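Local coordinates for protein lasso peptide isopeptidase AtxE2 (Asticcacaulis excentricus, PDB 5TXE) that hydrolyses the isopeptide bond of the lasso peptides astexin-2 and astexin-3, recognising their knotted shape and converting them to linear chains, at residues A[259-264]-A[314-319]; A[367-372]-A[400-405]; A[477-482]-A[486-491]. The protein carries 1 engineered substitution. All blocks are in the same frame, centred on the assembly; numbering follows the deposited sequence.

Interaction 1: A[259-264]-A[314-319]; sequences LRAMVG and NVLYFL
N314 meets V263 where two four-stranded antiparallel sheets lie side by side, an arrangement that fits neighbouring blades of the beta-propeller found in prolyl oligopeptidase relatives. Strand 261-263 is the outermost strand of its sheet. Strand 315-322 is an inner strand of the next. No hydrogen bond joins the two segments; they meet through side chains and one backbone oxygen.

The second segment begins at a G1 beta bulge, where N314 and V315 both face D310 and N314 has a positive phi. The side chains of N314 and V263 cross at about a right angle. V263 CG1 lies 3.6 Å from N314 OD1, and it also approaches N314 CA at 4.0 Å. N314 ND2 makes a weak hydrogen bond to D337 OD1.

At V315 the side chain points away and packs on R333. Its backbone oxygen does the touching: V315 O is 3.8 Å from V263 CG2. The two methyls of V263 therefore meet two successive residues.

L316 brings the next contact. Its CG is anti to the backbone N (chi1 -176°), and with chi2 at 73° CD1 reaches the first segment. The methyl of A261 links the two sheets directly: A261 CB sits 3.8 Å from L316 CD1. F268, on the strand paired with 261-263, also packs on L316 and V263.

Further along, F318 packs on M307, a residue that A261 also touches. The F318 ring meets that of Y332, their planes about 20° apart.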
ATOM      1  N   LEU A 259      19.815  -4.009  -4.003  1.00 35.25           N
ATOM      2  CA  LEU A 259      20.520  -4.916  -3.088  1.00 38.86           C
ATOM      3  C   LEU A 259      21.930  -5.338  -3.599  1.00 46.32           C
ATOM      4  O   LEU A 259      22.479  -6.374  -3.181  1.00 44.41           O
ATOM      5  CB  LEU A 259      19.627  -6.139  -2.835  1.00 37.20           C
ATOM      6  CG  LEU A 259      18.405  -5.840  -1.936  1.00 40.05           C
ATOM      7  CD1 LEU A 259      17.724  -7.141  -1.502  1.00 43.40           C
ATOM      8  CD2 LEU A 259      18.789  -5.057  -0.684  1.00 39.41           C
ATOM      9  N   ARG A 260      22.494  -4.523  -4.498  1.00 45.52           N
ATOM     10  CA  ARG A 260      23.819  -4.724  -5.084  1.00 45.81           C
ATOM     11  C   ARG A 260      24.513  -3.356  -5.179  1.00 43.12           C
ATOM     12  O   ARG A 260      23.907  -2.359  -5.507  1.00 43.40           O
ATOM     13  CB  ARG A 260      23.664  -5.313  -6.478  1.00 52.56           C
ATOM     14  CG  ARG A 260      24.616  -6.434  -6.877  1.00 68.49           C
ATOM     15  CD  ARG A 260      24.839  -6.447  -8.385  1.00 78.67           C
ATOM     16  NE  ARG A 260      25.622  -5.262  -8.831  1.00 86.43           N
ATOM     17  CZ  ARG A 260      26.720  -5.273  -9.595  1.00 83.78           C
ATOM     18  NH1 ARG A 260      27.234  -6.408 -10.069  1.00 88.00           N
ATOM     19  NH2 ARG A 260      27.308  -4.122  -9.899  1.00 81.24           N
ATOM     20  N   ALA A 261      25.781  -3.297  -4.843  1.00 42.35           N
ATOM     21  CA  ALA A 261      26.581  -2.090  -5.022  1.00 41.90           C
ATOM     22  C   ALA A 261      28.046  -2.435  -5.328  1.00 52.51           C
ATOM     23  O   ALA A 261      28.541  -3.517  -4.958  1.00 44.15           O
ATOM     24  CB  ALA A 261      26.555  -1.253  -3.770  1.00 40.91           C
ATOM     25  N   MET A 262      28.748  -1.489  -5.948  1.00 51.24           N
ATOM     26  CA  MET A 262      30.175  -1.638  -6.177  1.00 55.44           C
ATOM     27  C   MET A 262      30.911  -0.518  -5.445  1.00 55.33           C
ATOM     28  O   MET A 262      30.428   0.600  -5.371  1.00 50.77           O
ATOM     29  CB  MET A 262      30.504  -1.651  -7.674  1.00 58.87           C
ATOM     30  CG  MET A 262      30.355  -3.002  -8.356  1.00 65.57           C
ATOM     31  SD  MET A 262      31.669  -3.072  -9.587  1.00 83.15           S
ATOM     32  CE  MET A 262      30.716  -3.117 -11.120  1.00 87.29           C
ATOM     33  N   VAL A 263      32.034  -0.861  -4.819  1.00 51.55           N
ATOM     34  CA  VAL A 263      32.992   0.122  -4.322  1.00 51.65           C
ATOM     35  C   VAL A 263      34.402  -0.366  -4.746  1.00 58.19           C
ATOM     36  O   VAL A 263      34.869  -1.397  -4.259  1.00 55.75           O
ATOM     37  CB  VAL A 263      32.929   0.237  -2.795  1.00 51.21           C
ATOM     38  CG1 VAL A 263      33.750   1.409  -2.335  1.00 52.38           C
ATOM     39  CG2 VAL A 263      31.492   0.366  -2.306  1.00 49.67           C
ATOM     40  N   GLY A 264      35.043   0.320  -5.689  1.00 57.80           N
ATOM     41  CA  GLY A 264      36.309  -0.144  -6.241  1.00 54.16           C
ATOM     42  C   GLY A 264      36.087  -1.439  -7.010  1.00 54.52           C
ATOM     43  O   GLY A 264      35.173  -1.535  -7.839  1.00 54.07           O
ATOM     44  N   ASN A 314      34.919   5.515   0.029  1.00 50.44           N
ATOM     45  CA  ASN A 314      35.236   4.105   0.149  1.00 55.01           C
ATOM     46  C   ASN A 314      34.395   3.468   1.271  1.00 55.37           C
ATOM     47  O   ASN A 314      34.938   2.930   2.244  1.00 53.64           O
ATOM     48  CB  ASN A 314      36.744   3.945   0.382  1.00 54.40           C
ATOM     49  CG  ASN A 314      37.176   2.512   0.415  1.00 54.89           C
ATOM     50  OD1 ASN A 314      36.861   1.720  -0.488  1.00 54.20           O
ATOM     51  ND2 ASN A 314      37.925   2.161   1.458  1.00 55.52           N
ATOM     52  N   VAL A 315      33.068   3.610   1.177  1.00 53.26           N
ATOM     53  CA  VAL A 315      32.165   3.019   2.173  1.00 50.66           C
ATOM     54  C   VAL A 315      30.917   2.493   1.517  1.00 46.90           C
ATOM     55  O   VAL A 315      30.591   2.872   0.400  1.00 45.60           O
ATOM     56  CB  VAL A 315      31.770   3.974   3.338  1.00 54.99           C
ATOM     57  CG1 VAL A 315      32.981   4.639   3.974  1.00 54.65           C
ATOM     58  CG2 VAL A 315      30.852   5.050   2.877  1.00 61.33           C
ATOM     59  N   LEU A 316      30.279   1.547   2.201  1.00 42.88           N
ATOM     60  CA  LEU A 316      28.971   1.076   1.851  1.00 41.78           C
ATOM     61  C   LEU A 316      28.001   1.588   2.910  1.00 47.30           C
ATOM     62  O   LEU A 316      28.331   1.595   4.107  1.00 41.48           O
ATOM     63  CB  LEU A 316      28.963  -0.434   1.858  1.00 43.20           C
ATOM     64  CG  LEU A 316      27.671  -1.063   1.403  1.00 39.76           C
ATOM     65  CD1 LEU A 316      27.481  -0.922  -0.100  1.00 40.28           C
ATOM     66  CD2 LEU A 316      27.625  -2.505   1.831  1.00 39.25           C
ATOM     67  N   TYR A 317      26.840   2.088   2.459  1.00 45.35           N
ATOM     68  CA  TYR A 317      25.748   2.434   3.367  1.00 37.24           C
ATOM     69  C   TYR A 317      24.581   1.494   3.121  1.00 35.50           C
ATOM     70  O   TYR A 317      24.345   1.075   1.998  1.00 37.50           O
ATOM     71  CB  TYR A 317      25.280   3.839   3.124  1.00 37.51           C
ATOM     72  CG  TYR A 317      26.343   4.885   3.121  1.00 38.33           C
ATOM     73  CD1 TYR A 317      26.785   5.464   4.300  1.00 38.23           C
ATOM     74  CD2 TYR A 317      26.875   5.343   1.914  1.00 42.19           C
ATOM     75  CE1 TYR A 317      27.753   6.451   4.285  1.00 41.88           C
ATOM     76  CE2 TYR A 317      27.829   6.357   1.884  1.00 44.37           C
ATOM     77  CZ  TYR A 317      28.287   6.915   3.056  1.00 42.48           C
ATOM     78  OH  TYR A 317      29.282   7.920   2.993  1.00 43.29           O
ATOM     79  N   PHE A 318      23.868   1.130   4.186  1.00 37.38           N
ATOM     80  CA  PHE A 318      22.692   0.326   4.014  1.00 37.13           C
ATOM     81  C   PHE A 318      21.582   0.534   5.026  1.00 37.46           C
ATOM     82  O   PHE A 318      21.813   1.014   6.142  1.00 36.87           O
ATOM     83  CB  PHE A 318      23.034  -1.153   3.865  1.00 38.97           C
ATOM     84  CG  PHE A 318      23.712  -1.775   5.041  1.00 41.87           C
ATOM     85  CD1 PHE A 318      22.977  -2.208   6.122  1.00 42.10           C
ATOM     86  CD2 PHE A 318      25.079  -2.022   5.028  1.00 44.41           C
ATOM     87  CE1 PHE A 318      23.576  -2.840   7.189  1.00 45.03           C
ATOM     88  CE2 PHE A 318      25.687  -2.666   6.096  1.00 46.82           C
ATOM     89  CZ  PHE A 318      24.931  -3.075   7.177  1.00 44.16           C
ATOM     90  N   LEU A 319      20.380   0.184   4.593  1.00 34.37           N
ATOM     91  CA  LEU A 319      19.178   0.265   5.417  1.00 36.29           C
ATOM     92  C   LEU A 319      18.698  -1.093   5.795  1.00 34.89           C
ATOM     93  O   LEU A 319      18.900  -2.063   5.049  1.00 29.77           O
ATOM     94  CB  LEU A 319      18.014   0.859   4.614  1.00 39.30           C
ATOM     95  CG  LEU A 319      18.014   2.369   4.432  1.00 40.73           C
ATOM     96  CD1 LEU A 319      16.836   2.793   3.561  1.00 42.76           C
ATOM     97  CD2 LEU A 319      17.935   3.048   5.779  1.00 38.92           C
TER

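Interaction 2: A[367-372]-A[400-405]; sequences SALQPR and PKVERL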
ATOM      1  N   SER A 367       6.357   9.220   9.737  1.00 27.62           N
ATOM      2  CA  SER A 367       6.226   8.550  10.992  1.00 28.23           C
ATOM      3  C   SER A 367       4.852   8.873  11.542  1.00 27.16           C
ATOM      4  O   SER A 367       4.071   9.572  10.895  1.00 29.82           O
ATOM      5  CB  SER A 367       7.365   8.954  11.951  1.00 28.30           C
ATOM      6  OG  SER A 367       7.208  10.276  12.397  1.00 28.92           O
ATOM      7  N   ALA A 368       4.570   8.396  12.744  1.00 27.11           N
ATOM      8  CA  ALA A 368       3.207   8.311  13.226  1.00 29.61           C
ATOM      9  C   ALA A 368       2.472   9.605  13.041  1.00 31.72           C
ATOM     10  O   ALA A 368       1.305   9.577  12.605  1.00 31.27           O
ATOM     11  CB  ALA A 368       3.165   7.893  14.691  1.00 28.37           C
ATOM     12  N   LEU A 369       3.114  10.710  13.411  1.00 28.32           N
ATOM     13  CA  LEU A 369       2.485  12.025  13.346  1.00 30.92           C
ATOM     14  C   LEU A 369       3.121  12.916  12.320  1.00 27.33           C
ATOM     15  O   LEU A 369       2.859  14.103  12.311  1.00 27.70           O
ATOM     16  CB  LEU A 369       2.500  12.712  14.703  1.00 33.72           C
ATOM     17  CG  LEU A 369       1.639  12.007  15.746  1.00 37.85           C
ATOM     18  CD1 LEU A 369       1.751  12.728  17.097  1.00 41.99           C
ATOM     19  CD2 LEU A 369       0.179  11.939  15.349  1.00 40.66           C
ATOM     20  N   GLN A 370       3.835  12.328  11.378  1.00 27.87           N
ATOM     21  CA  GLN A 370       4.477  13.073  10.292  1.00 28.98           C
ATOM     22  C   GLN A 370       4.114  12.456   8.965  1.00 28.69           C
ATOM     23  O   GLN A 370       4.588  11.395   8.630  1.00 29.34           O
ATOM     24  CB  GLN A 370       6.017  12.976  10.450  1.00 33.07           C
ATOM     25  CG  GLN A 370       6.832  13.533   9.295  1.00 31.71           C
ATOM     26  CD  GLN A 370       6.591  15.013   9.172  1.00 34.60           C
ATOM     27  OE1 GLN A 370       6.977  15.738  10.054  1.00 33.93           O
ATOM     28  NE2 GLN A 370       5.871  15.459   8.119  1.00 35.71           N
ATOM     29  N   PRO A 371       3.278  13.118   8.181  1.00 31.68           N
ATOM     30  CA  PRO A 371       2.981  12.625   6.839  1.00 31.40           C
ATOM     31  C   PRO A 371       4.199  12.702   5.958  1.00 30.46           C
ATOM     32  O   PRO A 371       5.157  13.380   6.274  1.00 30.14           O
ATOM     33  CB  PRO A 371       1.901  13.564   6.284  1.00 30.82           C
ATOM     34  CG  PRO A 371       1.639  14.566   7.340  1.00 34.77           C
ATOM     35  CD  PRO A 371       2.489  14.304   8.552  1.00 35.20           C
ATOM     36  N   ARG A 372       4.126  12.041   4.832  1.00 24.91           N
ATOM     37  CA  ARG A 372       5.244  11.927   3.995  1.00 30.34           C
ATOM     38  C   ARG A 372       5.823  13.297   3.562  1.00 32.94           C
ATOM     39  O   ARG A 372       5.112  14.188   3.059  1.00 34.72           O
ATOM     40  CB  ARG A 372       4.900  11.072   2.779  1.00 31.53           C
ATOM     41  CG  ARG A 372       6.078  10.373   2.179  1.00 32.62           C
ATOM     42  CD  ARG A 372       5.652   9.385   1.097  1.00 29.80           C
ATOM     43  NE  ARG A 372       4.962   8.264   1.706  1.00 28.29           N
ATOM     44  CZ  ARG A 372       4.116   7.479   1.057  1.00 31.32           C
ATOM     45  NH1 ARG A 372       3.854   7.672  -0.233  1.00 32.14           N
ATOM     46  NH2 ARG A 372       3.541   6.468   1.680  1.00 33.13           N
ATOM     47  N   PRO A 400      -3.587  13.998  18.732  1.00 45.71           N
ATOM     48  CA  PRO A 400      -3.696  12.880  19.648  1.00 45.88           C
ATOM     49  C   PRO A 400      -2.339  12.467  20.146  1.00 44.53           C
ATOM     50  O   PRO A 400      -1.301  12.778  19.521  1.00 40.55           O
ATOM     51  CB  PRO A 400      -4.235  11.746  18.765  1.00 48.14           C
ATOM     52  CG  PRO A 400      -4.995  12.434  17.706  1.00 50.53           C
ATOM     53  CD  PRO A 400      -4.232  13.711  17.438  1.00 47.43           C
ATOM     54  N   LYS A 401      -2.356  11.761  21.262  1.00 44.10           N
ATOM     55  CA  LYS A 401      -1.151  11.225  21.854  1.00 46.94           C
ATOM     56  C   LYS A 401      -0.949   9.814  21.259  1.00 41.45           C
ATOM     57  O   LYS A 401      -1.893   9.035  21.196  1.00 38.96           O
ATOM     58  CB  LYS A 401      -1.334  11.205  23.384  1.00 53.19           C
ATOM     59  CG  LYS A 401      -0.151  10.642  24.186  1.00 70.20           C
ATOM     60  CD  LYS A 401      -0.506  10.367  25.671  1.00 79.21           C
ATOM     61  CE  LYS A 401       0.088   9.063  26.239  1.00 81.30           C
ATOM     62  NZ  LYS A 401       1.530   9.175  26.586  1.00 79.23           N
ATOM     63  N   VAL A 402       0.277   9.493  20.839  1.00 36.39           N
ATOM     64  CA  VAL A 402       0.634   8.186  20.323  1.00 37.00           C
ATOM     65  C   VAL A 402       1.652   7.456  21.201  1.00 40.46           C
ATOM     66  O   VAL A 402       2.639   8.029  21.617  1.00 42.12           O
ATOM     67  CB  VAL A 402       1.274   8.317  18.937  1.00 36.59           C
ATOM     68  CG1 VAL A 402       1.444   6.936  18.309  1.00 38.90           C
ATOM     69  CG2 VAL A 402       0.385   9.152  18.066  1.00 38.22           C
ATOM     70  N   GLU A 403       1.465   6.168  21.401  1.00 37.50           N
ATOM     71  CA  GLU A 403       2.386   5.400  22.174  1.00 41.23           C
ATOM     72  C   GLU A 403       2.552   4.035  21.500  1.00 38.68           C
ATOM     73  O   GLU A 403       1.574   3.356  21.230  1.00 38.39           O
ATOM     74  CB  GLU A 403       1.804   5.277  23.579  1.00 44.70           C
ATOM     75  CG  GLU A 403       2.129   3.980  24.256  1.00 54.60           C
ATOM     76  CD  GLU A 403       1.500   3.829  25.652  1.00 60.94           C
ATOM     77  OE1 GLU A 403       0.630   4.688  26.074  1.00 59.53           O
ATOM     78  OE2 GLU A 403       1.883   2.802  26.295  1.00 54.11           O
ATOM     79  N   ARG A 404       3.775   3.614  21.234  1.00 33.63           N
ATOM     80  CA  ARG A 404       3.993   2.313  20.630  1.00 36.48           C
ATOM     81  C   ARG A 404       3.931   1.193  21.641  1.00 38.46           C
ATOM     82  O   ARG A 404       4.630   1.256  22.624  1.00 43.83           O
ATOM     83  CB  ARG A 404       5.336   2.253  19.977  1.00 38.49           C
ATOM     84  CG  ARG A 404       5.565   0.933  19.253  1.00 39.24           C
ATOM     85  CD  ARG A 404       6.445   1.137  18.036  1.00 38.20           C
ATOM     86  NE  ARG A 404       5.746   1.807  16.938  1.00 35.52           N
ATOM     87  CZ  ARG A 404       6.246   1.968  15.716  1.00 37.02           C
ATOM     88  NH1 ARG A 404       7.459   1.496  15.395  1.00 37.96           N
ATOM     89  NH2 ARG A 404       5.525   2.574  14.800  1.00 33.59           N
ATOM     90  N   LEU A 405       3.085   0.191  21.379  1.00 38.50           N
ATOM     91  CA  LEU A 405       2.851  -0.959  22.236  1.00 39.38           C
ATOM     92  C   LEU A 405       3.687  -2.110  21.727  1.00 38.07           C
ATOM     93  O   LEU A 405       3.841  -2.281  20.506  1.00 34.89           O
ATOM     94  CB  LEU A 405       1.381  -1.450  22.187  1.00 40.73           C
ATOM     95  CG  LEU A 405       0.262  -0.494  22.535  1.00 41.61           C
ATOM     96  CD1 LEU A 405      -1.077  -1.128  22.175  1.00 44.31           C
ATOM     97  CD2 LEU A 405       0.293  -0.154  24.001  1.00 44.56           C
TER
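L369 and V402 form the tight part of this contact. Their side chains lie alongside each other and run in opposite directions. One methyl of V402 serves the whole fork of the leucine. V402 CG2 is 3.9 Å from L369 CG, and both L369 CD1 and L369 CD2 come equally near to it. L369 CD1 also reaches the backbone two residues before V402, lying 3.9 Å from P400 O. The leucine gets there with CG anti to its carbonyl carbon (chi1 -66°). L455 of helix 454-459 packs on both L369 and P400, so the buried end of the contact continues into that helix.

The contact joins two parts of the fold. Residues 367-370 form a type I turn at the tip of a hairpin in a four-stranded sheet, consistent with a propeller blade. Its ends are tied by S367 N to Q370 O at 3.0 Å and by Q370 N to S367 O at 2.8 Å. Strand 401-408 is an outermost strand of the eight-stranded alpha/beta-hydrolase sheet. An alanine at L369 would probably take from V402 CG2 the leucine fork it rests on, cost L455 one of its apolar neighbours, and open a gap between the turn and strand 401-408.

The other side is looser. A368 CB meets V402 CG1 at 4.1 Å, a single methyl pair. A368 is also held through its backbone, which bonds to L444. K401 points away from the turn and is exposed. R404 is turned to other partners, with a salt bridge to D418 and a hydrogen bond to N327.

Interaction 3: A[477-482]-A[486-491]; sequences QRFTSP and SKAEYS
F479 approaches A488 obliquely, with the far end of its ring leading. F479 CZ is 3.6 Å from A488 CB, and F479 CE1 follows at 4.1 Å from the same A488 CB. The ring reaches across from the loop because CG lies beside the backbone N and anti to the carbonyl carbon (chi1 -76°). A488 CB points back at the loop, so the methyl meets the ring's far end.

P482 and S486 meet through the backbone. S486 N donates to P482 O at 3.0 Å, with an N-H...O angle of 159°. The donor is tilted 34° from the carbonyl plane. S486 CB lies close to the same oxygen.

This bond belongs to the first turn of helix 482-490. S481 is the N-cap, and its OG accepts from the backbone N of I483. The loop before it follows strand 463-467 of the alpha/beta-hydrolase sheet. It is also tied to residues between strands 266-271 and 283-288, by the backbone of F479 to I278 and by a salt bridge from R478 to D274.

P482 also packs on an apolar side chain of the bound lasso peptide. S486 OG is anti to its backbone N and turns to Y573 O, with which it hydrogen-bonds. One turn on, S486 O receives Y490 N at 3.0 Å and lies in the plane of the Y490 ring, at its edge.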
ATOM      1  N   GLN A 477       9.573 -21.034   9.385  1.00 65.11           N
ATOM      2  CA  GLN A 477       9.870 -22.411   8.995  1.00 58.40           C
ATOM      3  C   GLN A 477      10.409 -22.416   7.565  1.00 61.18           C
ATOM      4  O   GLN A 477      10.338 -21.402   6.858  1.00 63.02           O
ATOM      5  CB  GLN A 477       8.595 -23.272   9.107  1.00 61.42           C
ATOM      6  CG  GLN A 477       8.046 -23.399  10.537  1.00 66.96           C
ATOM      7  CD  GLN A 477       6.535 -23.726  10.655  1.00 69.98           C
ATOM      8  OE1 GLN A 477       5.788 -23.782   9.669  1.00 61.97           O
ATOM      9  NE2 GLN A 477       6.088 -23.935  11.889  1.00 71.29           N
ATOM     10  N   ARG A 478      10.922 -23.566   7.128  1.00 64.14           N
ATOM     11  CA  ARG A 478      11.500 -23.710   5.785  1.00 68.08           C
ATOM     12  C   ARG A 478      10.414 -23.780   4.721  1.00 64.00           C
ATOM     13  O   ARG A 478       9.517 -24.611   4.828  1.00 63.08           O
ATOM     14  CB  ARG A 478      12.348 -24.996   5.685  1.00 84.40           C
ATOM     15  CG  ARG A 478      13.325 -25.008   4.491  1.00 94.84           C
ATOM     16  CD  ARG A 478      13.740 -26.409   4.012  1.00 96.49           C
ATOM     17  NE  ARG A 478      13.758 -26.489   2.545  1.00 95.80           N
ATOM     18  CZ  ARG A 478      14.632 -25.873   1.746  1.00 99.77           C
ATOM     19  NH1 ARG A 478      15.600 -25.114   2.243  1.00 99.81           N
ATOM     20  NH2 ARG A 478      14.532 -26.025   0.432  1.00 99.56           N
ATOM     21  N   PHE A 479      10.502 -22.918   3.711  1.00 55.56           N
ATOM     22  CA  PHE A 479       9.606 -22.962   2.550  1.00 58.97           C
ATOM     23  C   PHE A 479      10.346 -22.525   1.309  1.00 63.54           C
ATOM     24  O   PHE A 479      11.152 -21.605   1.384  1.00 63.21           O
ATOM     25  CB  PHE A 479       8.368 -22.053   2.761  1.00 55.95           C
ATOM     26  CG  PHE A 479       7.357 -22.645   3.696  1.00 49.00           C
ATOM     27  CD1 PHE A 479       6.536 -23.693   3.257  1.00 48.98           C
ATOM     28  CD2 PHE A 479       7.275 -22.238   5.014  1.00 44.36           C
ATOM     29  CE1 PHE A 479       5.641 -24.290   4.116  1.00 45.08           C
ATOM     30  CE2 PHE A 479       6.358 -22.819   5.881  1.00 44.39           C
ATOM     31  CZ  PHE A 479       5.557 -23.862   5.436  1.00 43.55           C
ATOM     32  N   THR A 480      10.074 -23.175   0.177  1.00 71.23           N
ATOM     33  CA  THR A 480      10.775 -22.866  -1.074  1.00 72.13           C
ATOM     34  C   THR A 480       9.981 -21.901  -1.937  1.00 76.76           C
ATOM     35  O   THR A 480      10.493 -21.430  -2.959  1.00 68.00           O
ATOM     36  CB  THR A 480      11.085 -24.142  -1.895  1.00 79.10           C
ATOM     37  OG1 THR A 480       9.876 -24.703  -2.418  1.00 76.91           O
ATOM     38  CG2 THR A 480      11.787 -25.193  -1.022  1.00 78.39           C
ATOM     39  N   SER A 481       8.741 -21.605  -1.523  1.00 68.33           N
ATOM     40  CA  SER A 481       7.860 -20.728  -2.296  1.00 66.94           C
ATOM     41  C   SER A 481       6.923 -19.941  -1.395  1.00 67.49           C
ATOM     42  O   SER A 481       6.418 -20.480  -0.423  1.00 56.64           O
ATOM     43  CB  SER A 481       7.024 -21.585  -3.233  1.00 72.81           C
ATOM     44  OG  SER A 481       5.993 -20.834  -3.831  1.00 76.78           O
ATOM     45  N   PRO A 482       6.668 -18.652  -1.711  1.00 74.00           N
ATOM     46  CA  PRO A 482       5.690 -17.904  -0.883  1.00 73.06           C
ATOM     47  C   PRO A 482       4.257 -18.465  -1.044  1.00 62.50           C
ATOM     48  O   PRO A 482       3.430 -18.326  -0.131  1.00 48.18           O
ATOM     49  CB  PRO A 482       5.802 -16.454  -1.401  1.00 73.34           C
ATOM     50  CG  PRO A 482       6.371 -16.576  -2.785  1.00 76.37           C
ATOM     51  CD  PRO A 482       7.235 -17.816  -2.787  1.00 76.90           C
ATOM     52  N   SER A 486       1.937 -19.788   2.078  1.00 40.53           N
ATOM     53  CA  SER A 486       0.537 -19.382   2.151  1.00 45.66           C
ATOM     54  C   SER A 486      -0.349 -20.592   2.416  1.00 39.97           C
ATOM     55  O   SER A 486      -1.241 -20.518   3.240  1.00 35.72           O
ATOM     56  CB  SER A 486       0.052 -18.644   0.881  1.00 45.25           C
ATOM     57  OG  SER A 486      -1.339 -18.340   1.016  1.00 46.31           O
ATOM     58  N   LYS A 487      -0.055 -21.696   1.739  1.00 42.43           N
ATOM     59  CA  LYS A 487      -0.825 -22.897   1.891  1.00 42.06           C
ATOM     60  C   LYS A 487      -0.755 -23.404   3.320  1.00 40.19           C
ATOM     61  O   LYS A 487      -1.795 -23.741   3.915  1.00 37.10           O
ATOM     62  CB  LYS A 487      -0.319 -23.928   0.926  1.00 45.64           C
ATOM     63  CG  LYS A 487      -1.182 -25.131   0.805  1.00 48.56           C
ATOM     64  CD  LYS A 487      -0.573 -26.007  -0.276  1.00 58.54           C
ATOM     65  CE  LYS A 487      -0.982 -27.454  -0.106  1.00 69.74           C
ATOM     66  NZ  LYS A 487      -2.458 -27.571  -0.198  1.00 74.15           N
ATOM     67  N   ALA A 488       0.427 -23.382   3.914  1.00 35.82           N
ATOM     68  CA  ALA A 488       0.525 -23.704   5.345  1.00 39.26           C
ATOM     69  C   ALA A 488      -0.222 -22.708   6.268  1.00 37.17           C
ATOM     70  O   ALA A 488      -0.851 -23.117   7.249  1.00 35.61           O
ATOM     71  CB  ALA A 488       1.980 -23.776   5.780  1.00 39.57           C
ATOM     72  N   GLU A 489      -0.164 -21.413   5.969  1.00 34.61           N
ATOM     73  CA  GLU A 489      -0.889 -20.393   6.794  1.00 37.66           C
ATOM     74  C   GLU A 489      -2.434 -20.531   6.780  1.00 33.91           C
ATOM     75  O   GLU A 489      -3.102 -20.251   7.788  1.00 29.31           O
ATOM     76  CB  GLU A 489      -0.524 -18.977   6.354  1.00 40.39           C
ATOM     77  CG  GLU A 489       0.949 -18.665   6.555  1.00 46.59           C
ATOM     78  CD  GLU A 489       1.417 -17.386   5.874  1.00 52.86           C
ATOM     79  OE1 GLU A 489       0.777 -16.923   4.909  1.00 57.96           O
ATOM     80  OE2 GLU A 489       2.472 -16.874   6.278  1.00 61.04           O
ATOM     81  N   TYR A 490      -2.976 -20.975   5.646  1.00 31.12           N
ATOM     82  CA  TYR A 490      -4.423 -21.120   5.504  1.00 33.33           C
ATOM     83  C   TYR A 490      -4.896 -22.454   5.955  1.00 35.01           C
ATOM     84  O   TYR A 490      -6.075 -22.644   6.149  1.00 38.48           O
ATOM     85  CB  TYR A 490      -4.873 -20.878   4.059  1.00 34.52           C
ATOM     86  CG  TYR A 490      -4.998 -19.400   3.729  1.00 38.86           C
ATOM     87  CD1 TYR A 490      -6.174 -18.697   4.011  1.00 47.74           C
ATOM     88  CD2 TYR A 490      -3.950 -18.703   3.182  1.00 39.09           C
ATOM     89  CE1 TYR A 490      -6.304 -17.344   3.722  1.00 47.12           C
ATOM     90  CE2 TYR A 490      -4.067 -17.354   2.885  1.00 45.08           C
ATOM     91  CZ  TYR A 490      -5.245 -16.672   3.151  1.00 47.69           C
ATOM     92  OH  TYR A 490      -5.338 -15.330   2.859  1.00 50.10           O
ATOM     93  N   SER A 491      -3.989 -23.404   6.120  1.00 38.04           N
ATOM     94  CA  SER A 491      -4.397 -24.718   6.540  1.00 38.98           C
ATOM     95  C   SER A 491      -5.090 -24.584   7.867  1.00 39.07           C
ATOM     96  O   SER A 491      -4.497 -24.133   8.863  1.00 36.54           O
ATOM     97  CB  SER A 491      -3.190 -25.636   6.700  1.00 39.95           C
ATOM     98  OG  SER A 491      -3.620 -26.765   7.402  1.00 46.48           O
TER

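Overall arrangement
The three contacts are separate and follow one another along the chain. Their centres lie 32 to 33 Å apart. The nearest atoms are about 13 Å apart for interactions 1 and 2, about 15 Å for 1 and 3, and about 20 Å for 2 and 3. Interaction 1 lies between sheets consistent with propeller blades. Interaction 2 joins such a sheet to the hydrolase sheet. Both lie away from the active site and the known substrate-contacting residues. Interaction 3 is near the substrate: the side chain of S486 is about 9 Å from that of W116, which binds astexin-3. The nucleophile position, A527, is an engineered alanine here.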